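Local atomic coordinates of aminopeptidase (Aneurinibacillus sp. AM-1, PDB entry 5IB9), a protein that probably acts as a zinc-dependent exopeptidase of the M28 family, removing amino acids from the N-termini of peptides. Residues S34-E37 with L38-V41. Sequence-based numbering, arbitrary orientation.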
loop_
_atom_site.group_PDB
_atom_site.type_symbol
_atom_site.label_atom_id
_atom_site.label_comp_id
_atom_site.label_asym_id
_atom_site.label_seq_id
_atom_site.Cartn_x
_atom_site.Cartn_y
_atom_site.Cartn_z
ATOM N N SER A 34 9.613 15.946 3.855
ATOM C CA SER A 34 9.890 17.351 4.191
ATOM C C SER A 34 10.114 18.261 3.030
ATOM O O SER A 34 10.329 17.790 1.873
ATOM C CB SER A 34 11.174 17.467 5.084
ATOM O OG SER A 34 12.310 17.233 4.270
ATOM N N PRO A 35 10.135 19.584 3.224
ATOM C CA PRO A 35 10.481 20.438 2.124
ATOM C C PRO A 35 11.846 20.162 1.499
ATOM O O PRO A 35 12.059 20.417 0.322
ATOM C CB PRO A 35 10.493 21.864 2.790
ATOM C CG PRO A 35 9.630 21.717 3.936
ATOM C CD PRO A 35 9.653 20.317 4.431
ATOM N N GLU A 36 12.821 19.710 2.292
ATOM C CA GLU A 36 14.109 19.454 1.664
ATOM C C GLU A 36 14.085 18.195 0.792
ATOM O O GLU A 36 14.792 18.132 -0.203
ATOM C CB GLU A 36 15.221 19.193 2.727
ATOM C CG GLU A 36 15.508 20.445 3.552
ATOM C CD GLU A 36 16.175 21.510 2.723
ATOM O OE1 GLU A 36 17.001 21.272 1.825
ATOM O OE2 GLU A 36 15.865 22.721 2.942
ATOM N N GLU A 37 13.268 17.218 1.144
ATOM C CA GLU A 37 13.134 16.008 0.206
ATOM C C GLU A 37 12.458 16.467 -1.035
ATOM O O GLU A 37 12.878 16.004 -2.101
ATOM C CB GLU A 37 12.353 14.862 0.863
ATOM C CG GLU A 37 12.647 13.576 0.091
ATOM C CD GLU A 37 11.736 12.449 0.442
ATOM O OE1 GLU A 37 10.508 12.728 0.665
ATOM O OE2 GLU A 37 12.222 11.263 0.471
ATOM N N LEU A 38 11.448 17.351 -0.927
ATOM C CA LEU A 38 10.806 17.840 -2.150
ATOM C C LEU A 38 11.769 18.601 -3.053
ATOM O O LEU A 38 11.804 18.412 -4.302
ATOM C CB LEU A 38 9.612 18.715 -1.801
ATOM C CG LEU A 38 8.760 19.120 -3.001
ATOM C CD1 LEU A 38 8.124 17.969 -3.637
ATOM C CD2 LEU A 38 7.712 20.165 -2.538
ATOM N N LYS A 39 12.654 19.428 -2.452
ATOM C CA LYS A 39 13.645 20.065 -3.232
ATOM C C LYS A 39 14.583 19.092 -3.977
ATOM O O LYS A 39 15.018 19.306 -5.126
ATOM C CB LYS A 39 14.439 20.983 -2.261
ATOM C CG LYS A 39 15.680 21.530 -2.910
ATOM C CD LYS A 39 16.734 22.190 -1.857
ATOM C CE LYS A 39 15.967 23.188 -1.090
ATOM N NZ LYS A 39 16.813 23.642 0.110
ATOM N N ALA A 40 14.924 18.015 -3.286
ATOM C CA ALA A 40 15.788 16.998 -3.902
ATOM C C ALA A 40 15.083 16.325 -5.127
ATOM O O ALA A 40 15.684 16.063 -6.164
ATOM C CB ALA A 40 16.206 15.915 -2.861
ATOM N N VAL A 41 13.808 15.977 -4.855
ATOM C CA VAL A 41 12.978 15.389 -5.946
ATOM C C VAL A 41 12.995 16.300 -7.175
ATOM O O VAL A 41 13.228 15.831 -8.300
ATOM C CB VAL A 41 11.554 15.139 -5.417
ATOM C CG1 VAL A 41 10.585 15.002 -6.593
ATOM C CG2 VAL A 41 11.589 13.984 -4.485
#
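Glu36 and Lys39 form an i to i+3 salt bridge at the start of helix 35-50, which Ser34 opens as N-cap. Their side chains run side by side: Glu36 bends at chi2 (-69°) and Lys39 at chi3, bringing ammonium to carboxylate. Lys39 NZ meets Glu36 OE1 on its syn side at 2.9 Å, 22° out of the carboxylate plane, with a weak bond to Glu36 OE2 at 3.1 Å. A carboxylate is likely to be favoured here, where the helix dipole is positive. With an alanine in place of Glu36, Lys39 NZ would probably lose its carboxylate mate and its chain would be freer to swing.

Glu37 is buried, an acid suited to its place because both oxygens are occupied. With CG anti to the backbone N (chi1 -162°), its extended chain lets OE1 hydrogen-bond Ser203 OG and Gly33 N, and OE2, weakly, Ala271 N and His229 ND1, next to zinc ligand His228. Leu38 CB lies 3.7 Å from Pro35 O; its apolar side chain touches zinc-binding His204 of strand 187-210. Leu38 N bonds to Ser34 O at 3.0 Å. Ser34 OG donates to Val31 O and accepts from Glu37 N at 3.3 Å and, weakly, Glu36 N at 3.2 Å.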